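389aa long hypothetical nucleolar protein (Pyrococcus horikoshii, PDB 5ZVE) methylates the C5 position of cytosine 72 in several tRNAs, using S-adenosyl-L-methionine as the methyl donor. Local coordinates at residues Tyr37-Thr42 against Lys243-Lys248; Leu67-Tyr72 against Ala216-Asn221. One frame throughout, in Å; residues are numbered along the deposited sequence.

Interaction 1: residues Tyr37-Thr42 against Lys243-Lys248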
ATOM      1  N   TYR A  37       1.280  -5.694  -8.223  1.00 20.34           N
ATOM      2  CA  TYR A  37       1.383  -7.034  -7.645  1.00 20.95           C
ATOM      3  C   TYR A  37       0.102  -7.483  -6.940  1.00 22.06           C
ATOM      4  O   TYR A  37      -0.658  -6.671  -6.409  1.00 20.64           O
ATOM      5  CB  TYR A  37       2.548  -7.097  -6.653  1.00 15.59           C
ATOM      6  CG  TYR A  37       3.887  -7.446  -7.267  1.00 18.04           C
ATOM      7  CD1 TYR A  37       4.717  -6.460  -7.788  1.00 18.84           C
ATOM      8  CD2 TYR A  37       4.325  -8.763  -7.318  1.00 17.52           C
ATOM      9  CE1 TYR A  37       5.945  -6.779  -8.349  1.00 19.40           C
ATOM     10  CE2 TYR A  37       5.552  -9.092  -7.876  1.00 18.40           C
ATOM     11  CZ  TYR A  37       6.356  -8.097  -8.387  1.00 18.83           C
ATOM     12  OH  TYR A  37       7.572  -8.424  -8.942  1.00 19.02           O
ATOM     13  N   ILE A  38      -0.131  -8.788  -6.953  1.00 19.05           N
ATOM     14  CA  ILE A  38      -1.188  -9.398  -6.163  1.00 19.01           C
ATOM     15  C   ILE A  38      -0.617 -10.606  -5.443  1.00 22.58           C
ATOM     16  O   ILE A  38       0.373 -11.188  -5.890  1.00 20.05           O
ATOM     17  CB  ILE A  38      -2.382  -9.839  -7.023  1.00 19.88           C
ATOM     18  CG1 ILE A  38      -1.953 -10.953  -7.991  1.00 20.48           C
ATOM     19  CG2 ILE A  38      -2.967  -8.653  -7.770  1.00 17.39           C
ATOM     20  CD1 ILE A  38      -3.070 -11.495  -8.853  1.00 19.64           C
ATOM     21  N   ARG A  39      -1.228 -10.986  -4.328  1.00 24.88           N
ATOM     22  CA  ARG A  39      -0.798 -12.197  -3.650  1.00 27.34           C
ATOM     23  C   ARG A  39      -1.710 -13.359  -3.994  1.00 22.09           C
ATOM     24  O   ARG A  39      -2.923 -13.264  -3.859  1.00 24.87           O
ATOM     25  CB  ARG A  39      -0.758 -12.002  -2.132  1.00 25.46           C
ATOM     26  CG  ARG A  39      -0.197 -13.215  -1.393  1.00 23.94           C
ATOM     27  CD  ARG A  39      -0.189 -13.039   0.117  1.00 21.55           C
ATOM     28  NE  ARG A  39      -1.506 -13.236   0.720  1.00 23.56           N
ATOM     29  CZ  ARG A  39      -2.211 -12.290   1.334  1.00 25.03           C
ATOM     30  NH1 ARG A  39      -1.724 -11.062   1.450  1.00 24.12           N
ATOM     31  NH2 ARG A  39      -3.401 -12.580   1.845  1.00 23.67           N
ATOM     32  N   VAL A  40      -1.121 -14.456  -4.448  1.00 24.67           N
ATOM     33  CA  VAL A  40      -1.881 -15.680  -4.645  1.00 27.90           C
ATOM     34  C   VAL A  40      -2.257 -16.264  -3.292  1.00 25.36           C
ATOM     35  O   VAL A  40      -1.388 -16.541  -2.467  1.00 21.76           O
ATOM     36  CB  VAL A  40      -1.086 -16.730  -5.446  1.00 25.05           C
ATOM     37  CG1 VAL A  40      -1.933 -17.963  -5.678  1.00 22.20           C
ATOM     38  CG2 VAL A  40      -0.597 -16.142  -6.757  1.00 15.97           C
ATOM     39  N   ASN A  41      -3.552 -16.448  -3.064  1.00 25.85           N
ATOM     40  CA  ASN A  41      -4.009 -17.054  -1.825  1.00 23.78           C
ATOM     41  C   ASN A  41      -3.880 -18.565  -1.900  1.00 27.34           C
ATOM     42  O   ASN A  41      -4.816 -19.262  -2.285  1.00 24.51           O
ATOM     43  CB  ASN A  41      -5.453 -16.658  -1.515  1.00 25.17           C
ATOM     44  CG  ASN A  41      -5.960 -17.274  -0.225  1.00 26.10           C
ATOM     45  OD1 ASN A  41      -5.179 -17.766   0.585  1.00 24.80           O
ATOM     46  ND2 ASN A  41      -7.270 -17.246  -0.027  1.00 31.04           N
ATOM     47  N   THR A  42      -2.712 -19.065  -1.515  1.00 28.32           N
ATOM     48  CA  THR A  42      -2.429 -20.492  -1.557  1.00 23.13           C
ATOM     49  C   THR A  42      -3.290 -21.322  -0.598  1.00 27.64           C
ATOM     50  O   THR A  42      -3.173 -22.542  -0.558  1.00 31.14           O
ATOM     51  CB  THR A  42      -0.951 -20.756  -1.249  1.00 29.33           C
ATOM     52  OG1 THR A  42      -0.594 -20.087  -0.030  1.00 29.40           O
ATOM     53  CG2 THR A  42      -0.077 -20.233  -2.378  1.00 26.06           C
ATOM     54  N   LYS A 243     -12.999 -13.842   5.774  1.00 33.01           N
ATOM     55  CA  LYS A 243     -14.015 -14.765   5.291  1.00 37.47           C
ATOM     56  C   LYS A 243     -13.836 -15.106   3.815  1.00 36.11           C
ATOM     57  O   LYS A 243     -13.939 -16.264   3.419  1.00 34.48           O
ATOM     58  CB  LYS A 243     -15.407 -14.175   5.505  1.00 39.37           C
ATOM     59  CG  LYS A 243     -16.523 -15.073   5.021  1.00 42.60           C
ATOM     60  CD  LYS A 243     -17.838 -14.325   4.944  1.00 45.61           C
ATOM     61  CE  LYS A 243     -18.979 -15.277   4.639  1.00 52.92           C
ATOM     62  NZ  LYS A 243     -20.303 -14.595   4.671  1.00 57.40           N
ATOM     63  N   ARG A 244     -13.566 -14.084   3.012  1.00 33.40           N
ATOM     64  CA  ARG A 244     -13.432 -14.254   1.573  1.00 35.44           C
ATOM     65  C   ARG A 244     -12.197 -15.086   1.218  1.00 34.89           C
ATOM     66  O   ARG A 244     -12.231 -15.918   0.310  1.00 28.76           O
ATOM     67  CB  ARG A 244     -13.374 -12.885   0.890  1.00 33.37           C
ATOM     68  CG  ARG A 244     -13.827 -12.904  -0.555  1.00 36.00           C
ATOM     69  CD  ARG A 244     -13.658 -11.553  -1.229  1.00 35.05           C
ATOM     70  NE  ARG A 244     -12.257 -11.158  -1.320  1.00 32.99           N
ATOM     71  CZ  ARG A 244     -11.678 -10.271  -0.520  1.00 41.89           C
ATOM     72  NH1 ARG A 244     -12.385  -9.668   0.427  1.00 41.72           N
ATOM     73  NH2 ARG A 244     -10.393  -9.981  -0.676  1.00 42.84           N
ATOM     74  N   LEU A 245     -11.110 -14.857   1.944  1.00 31.76           N
ATOM     75  CA  LEU A 245      -9.857 -15.554   1.690  1.00 33.08           C
ATOM     76  C   LEU A 245      -9.837 -16.949   2.301  1.00 31.66           C
ATOM     77  O   LEU A 245      -8.933 -17.734   2.029  1.00 29.80           O
ATOM     78  CB  LEU A 245      -8.682 -14.736   2.229  1.00 31.75           C
ATOM     79  CG  LEU A 245      -8.350 -13.445   1.480  1.00 30.63           C
ATOM     80  CD1 LEU A 245      -7.236 -12.701   2.193  1.00 26.68           C
ATOM     81  CD2 LEU A 245      -7.952 -13.753   0.044  1.00 25.96           C
ATOM     82  N   GLY A 246     -10.836 -17.257   3.123  1.00 34.53           N
ATOM     83  CA  GLY A 246     -10.901 -18.548   3.786  1.00 31.68           C
ATOM     84  C   GLY A 246      -9.913 -18.690   4.930  1.00 39.03           C
ATOM     85  O   GLY A 246      -9.439 -19.790   5.226  1.00 32.01           O
ATOM     86  N   VAL A 247      -9.603 -17.573   5.580  1.00 37.50           N
ATOM     87  CA  VAL A 247      -8.658 -17.573   6.690  1.00 34.24           C
ATOM     88  C   VAL A 247      -9.344 -18.006   7.988  1.00 34.92           C
ATOM     89  O   VAL A 247     -10.333 -17.413   8.406  1.00 34.93           O
ATOM     90  CB  VAL A 247      -8.022 -16.184   6.872  1.00 36.42           C
ATOM     91  CG1 VAL A 247      -7.180 -16.146   8.132  1.00 32.86           C
ATOM     92  CG2 VAL A 247      -7.183 -15.828   5.651  1.00 29.17           C
ATOM     93  N   LYS A 248      -8.817 -19.049   8.618  1.00 34.84           N
ATOM     94  CA  LYS A 248      -9.404 -19.588   9.841  1.00 41.32           C
ATOM     95  C   LYS A 248      -8.405 -19.480  10.981  1.00 43.95           C
ATOM     96  O   LYS A 248      -8.545 -20.118  12.022  1.00 41.99           O
ATOM     97  CB  LYS A 248      -9.813 -21.046   9.635  1.00 40.43           C
ATOM     98  CG  LYS A 248     -10.771 -21.255   8.476  1.00 42.21           C
ATOM     99  CD  LYS A 248     -11.108 -22.724   8.295  1.00 50.30           C
ATOM    100  CE  LYS A 248     -12.107 -22.931   7.170  1.00 52.59           C
ATOM    101  NZ  LYS A 248     -12.566 -24.346   7.110  1.00 60.65           N
TER
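With CG trans to its backbone nitrogen (chi1 -180°), N41 extends its amide straight across to L245; the leucine answers with a CG trans to its own carbonyl carbon (chi1 -70°), which brings its two methyls to the strand side. ND2 of N41 donates to the backbone O of L245 at 2.7 Å, on a lone pair of that oxygen and nearly in the plane of the asparagine amide. The oxygen taken is one at the end of a helix: G246, with positive phi, is the C-prime residue of a Schellman motif. Beside the bond, methyl CD2 of L245 lies 3.6 Å from N41 ND2. R39 reaches the other methyl. Its chain runs extended until it bends at chi3 (78°), and NH2 then meets L245 CD1 edge-on, near the guanidinium plane, at 3.9 Å. The nitrogens of this buried arginine bond to Q182 (NH1), T213 (NH2) and Q217 (NE). The N41 amide is held at both ends as well: ND2 also donates to G177 O, and OD1 accepts from L43 N, which fixes its rotation. A leucine in place of N41 would probably leave the carbonyls of L245 and G177 without their donor and L43 N without its acceptor. The contact joins the end of strand 35-40, which runs between strands 70-74 and 179-181 in the sheet of the ferredoxin-like region, to the end of helix 232-245 in the methyltransferase fold, with helix 210-218 packed against N41, R39 and L245.

Interaction 2: residues Leu67-Tyr72 against Ala216-Asn221; sequences LPEGLY and AQLLEN
E69 sits third in the type I turn L67-G70, closed by G70 N to L67 O at 2.7 Å, and faces the last turn of helix 210-218 with its CA 9.9 Å from that of L218. Direct contact is slight and the gap is bridged by a water. Q217 and L218, adjacent on the helix, take the two ends of the glutamate: NE2 of Q217 comes up to E69 CB at 4.0 Å, while methyl CD2 of L218 lies 4.0 Å from E69 OE2, the E69 and L218 side chains crossing at about a right angle. E69 keeps CG between its backbone N and carbonyl carbon (chi1 65°) and turns at chi2 (-88°), which swings the carboxylate to the side of CB yet still sets OE2 near L218 CD2. A water links the two polar side chains: it accepts from Q217 NE2 at 2.9 Å and donates a weak bond to E69 OE2 at 3.2 Å. The same OE2 has stronger company, a salt bridge from R191 NE and a hydrogen bond with H214 NE2, which would favour a charged carboxylate here. Q217, extended beyond CG, gives its amide to strand 35-40, OE1 accepting from R39 NE and NE2 donating to V40 O; one amide thus serves both the strand and the water. Past these residues the helix closes in a Schellman motif, N221 N bonding A216 O. The turn leads into strand 70-74, neighbour of strand 35-40, and its glutamate meets both helix 210-218, through L218 and H214, and R191 of helix 184-193.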
ATOM      1  N   LEU A  67       9.121 -14.382  -5.128  1.00 22.81           N
ATOM      2  CA  LEU A  67       7.968 -14.765  -4.321  1.00 20.48           C
ATOM      3  C   LEU A  67       7.083 -15.736  -5.085  1.00 25.13           C
ATOM      4  O   LEU A  67       6.356 -15.327  -5.993  1.00 22.89           O
ATOM      5  CB  LEU A  67       7.146 -13.542  -3.917  1.00 23.73           C
ATOM      6  CG  LEU A  67       7.732 -12.539  -2.928  1.00 25.91           C
ATOM      7  CD1 LEU A  67       6.823 -11.351  -2.888  1.00 30.52           C
ATOM      8  CD2 LEU A  67       7.846 -13.152  -1.551  1.00 21.22           C
ATOM      9  N   PRO A  68       7.141 -17.027  -4.723  1.00 26.41           N
ATOM     10  CA  PRO A  68       6.294 -18.041  -5.362  1.00 29.07           C
ATOM     11  C   PRO A  68       4.802 -17.715  -5.261  1.00 25.16           C
ATOM     12  O   PRO A  68       4.014 -18.255  -6.031  1.00 24.82           O
ATOM     13  CB  PRO A  68       6.634 -19.333  -4.599  1.00 24.04           C
ATOM     14  CG  PRO A  68       7.395 -18.906  -3.392  1.00 31.39           C
ATOM     15  CD  PRO A  68       8.051 -17.611  -3.723  1.00 29.92           C
ATOM     16  N   GLU A  69       4.417 -16.840  -4.338  1.00 21.46           N
ATOM     17  CA  GLU A  69       3.020 -16.430  -4.259  1.00 21.81           C
ATOM     18  C   GLU A  69       2.785 -15.087  -4.949  1.00 22.67           C
ATOM     19  O   GLU A  69       1.696 -14.516  -4.853  1.00 24.94           O
ATOM     20  CB  GLU A  69       2.553 -16.363  -2.799  1.00 24.84           C
ATOM     21  CG  GLU A  69       3.246 -15.301  -1.948  1.00 26.93           C
ATOM     22  CD  GLU A  69       4.524 -15.807  -1.304  1.00 27.64           C
ATOM     23  OE1 GLU A  69       5.435 -16.249  -2.039  1.00 27.24           O
ATOM     24  OE2 GLU A  69       4.616 -15.759  -0.060  1.00 26.70           O
ATOM     25  N   GLY A  70       3.795 -14.576  -5.648  1.00 22.00           N
ATOM     26  CA  GLY A  70       3.680 -13.272  -6.280  1.00 22.05           C
ATOM     27  C   GLY A  70       3.336 -13.276  -7.765  1.00 21.09           C
ATOM     28  O   GLY A  70       3.967 -13.973  -8.556  1.00 21.30           O
ATOM     29  N   LEU A  71       2.345 -12.472  -8.140  1.00 17.90           N
ATOM     30  CA  LEU A  71       2.027 -12.222  -9.544  1.00 19.20           C
ATOM     31  C   LEU A  71       1.916 -10.730  -9.747  1.00 21.08           C
ATOM     32  O   LEU A  71       1.440 -10.025  -8.861  1.00 20.06           O
ATOM     33  CB  LEU A  71       0.718 -12.895  -9.964  1.00 19.20           C
ATOM     34  CG  LEU A  71       0.695 -14.410 -10.171  1.00 21.10           C
ATOM     35  CD1 LEU A  71      -0.721 -14.879 -10.411  1.00 19.44           C
ATOM     36  CD2 LEU A  71       1.586 -14.797 -11.323  1.00 19.19           C
ATOM     37  N   TYR A  72       2.340 -10.236 -10.904  1.00 21.05           N
ATOM     38  CA  TYR A  72       2.201  -8.812 -11.158  1.00 20.48           C
ATOM     39  C   TYR A  72       1.739  -8.515 -12.577  1.00 23.90           C
ATOM     40  O   TYR A  72       1.911  -9.323 -13.492  1.00 23.51           O
ATOM     41  CB  TYR A  72       3.519  -8.078 -10.851  1.00 22.08           C
ATOM     42  CG  TYR A  72       4.656  -8.377 -11.800  1.00 22.68           C
ATOM     43  CD1 TYR A  72       4.825  -7.632 -12.961  1.00 22.91           C
ATOM     44  CD2 TYR A  72       5.568  -9.393 -11.530  1.00 23.24           C
ATOM     45  CE1 TYR A  72       5.862  -7.897 -13.834  1.00 31.76           C
ATOM     46  CE2 TYR A  72       6.610  -9.667 -12.401  1.00 25.32           C
ATOM     47  CZ  TYR A  72       6.750  -8.915 -13.552  1.00 27.00           C
ATOM     48  OH  TYR A  72       7.777  -9.171 -14.430  1.00 33.19           O
ATOM     49  N   ALA A 216      -1.234 -16.068   7.586  1.00 26.55           N
ATOM     50  CA  ALA A 216      -2.170 -17.177   7.719  1.00 31.69           C
ATOM     51  C   ALA A 216      -1.960 -18.246   6.646  1.00 30.73           C
ATOM     52  O   ALA A 216      -2.033 -19.438   6.938  1.00 31.64           O
ATOM     53  CB  ALA A 216      -3.599 -16.660   7.677  1.00 27.20           C
ATOM     54  N   GLN A 217      -1.690 -17.830   5.412  1.00 29.59           N
ATOM     55  CA  GLN A 217      -1.475 -18.805   4.342  1.00 28.67           C
ATOM     56  C   GLN A 217      -0.074 -19.418   4.425  1.00 28.86           C
ATOM     57  O   GLN A 217       0.122 -20.571   4.046  1.00 28.40           O
ATOM     58  CB  GLN A 217      -1.718 -18.179   2.962  1.00 26.87           C
ATOM     59  CG  GLN A 217      -0.616 -17.285   2.429  1.00 23.66           C
ATOM     60  CD  GLN A 217      -0.985 -16.659   1.088  1.00 28.61           C
ATOM     61  OE1 GLN A 217      -2.040 -16.038   0.951  1.00 23.65           O
ATOM     62  NE2 GLN A 217      -0.124 -16.839   0.089  1.00 27.12           N
ATOM     63  N   LEU A 218       0.897 -18.658   4.923  1.00 25.70           N
ATOM     64  CA  LEU A 218       2.226 -19.212   5.175  1.00 29.80           C
ATOM     65  C   LEU A 218       2.172 -20.268   6.277  1.00 30.60           C
ATOM     66  O   LEU A 218       2.953 -21.222   6.277  1.00 32.12           O
ATOM     67  CB  LEU A 218       3.224 -18.118   5.560  1.00 30.69           C
ATOM     68  CG  LEU A 218       3.573 -17.070   4.503  1.00 31.13           C
ATOM     69  CD1 LEU A 218       4.293 -15.897   5.159  1.00 26.41           C
ATOM     70  CD2 LEU A 218       4.420 -17.685   3.385  1.00 25.06           C
ATOM     71  N   LEU A 219       1.252 -20.082   7.220  1.00 33.10           N
ATOM     72  CA  LEU A 219       1.030 -21.051   8.290  1.00 34.69           C
ATOM     73  C   LEU A 219       0.134 -22.190   7.820  1.00 38.43           C
ATOM     74  O   LEU A 219      -0.037 -23.186   8.524  1.00 36.65           O
ATOM     75  CB  LEU A 219       0.412 -20.371   9.514  1.00 35.28           C
ATOM     76  CG  LEU A 219       1.285 -19.381  10.288  1.00 33.29           C
ATOM     77  CD1 LEU A 219       0.628 -19.026  11.609  1.00 32.94           C
ATOM     78  CD2 LEU A 219       2.670 -19.946  10.513  1.00 32.96           C
ATOM     79  N   GLU A 220      -0.438 -22.017   6.631  1.00 35.13           N
ATOM     80  CA  GLU A 220      -1.377 -22.967   6.044  1.00 34.53           C
ATOM     81  C   GLU A 220      -2.565 -23.151   6.977  1.00 35.73           C
ATOM     82  O   GLU A 220      -3.030 -24.264   7.209  1.00 38.11           O
ATOM     83  CB  GLU A 220      -0.690 -24.300   5.741  1.00 36.60           C
ATOM     84  CG  GLU A 220       0.378 -24.181   4.662  1.00 36.47           C
ATOM     85  CD  GLU A 220       1.149 -25.469   4.450  1.00 43.03           C
ATOM     86  OE1 GLU A 220       1.217 -26.284   5.393  1.00 42.85           O
ATOM     87  OE2 GLU A 220       1.694 -25.663   3.341  1.00 45.63           O
ATOM     88  N   ASN A 221      -3.046 -22.024   7.495  1.00 36.08           N
ATOM     89  CA  ASN A 221      -4.196 -21.967   8.393  1.00 40.71           C
ATOM     90  C   ASN A 221      -4.008 -22.742   9.698  1.00 37.16           C
ATOM     91  O   ASN A 221      -4.981 -23.048  10.383  1.00 37.14           O
ATOM     92  CB  ASN A 221      -5.457 -22.452   7.669  1.00 34.95           C
ATOM     93  CG  ASN A 221      -6.371 -21.311   7.277  1.00 33.26           C
ATOM     94  OD1 ASN A 221      -6.296 -20.226   7.852  1.00 35.78           O
ATOM     95  ND2 ASN A 221      -7.240 -21.546   6.300  1.00 33.77           N
TER
HETATM   96  O   HOH W   1       2.478 -17.988   0.611  1.00 34.17           O

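The two contacts, with centres 8 Å apart, join one antiparallel sheet of the ferredoxin-like region to the methyltransferase fold. Strands 35-40 and 70-74 are neighbours in it, with I38 N to L71 O and V40 N to E69 O both at 2.8 Å. Interaction 2 is nested inside the chain loop closed by interaction 1. On the other side, N221 after helix 210-218 bonds the backbone of G246 and K248, tying the two helix ends together. Helix 210-218 starts in the S-adenosyl-L-methionine-binding run A205-K211. The R39 side chain lies about 4 Å from G210 and about 7 Å from the bound S-adenosyl-L-homocysteine; that of Q217 is about 12 Å from the ligand.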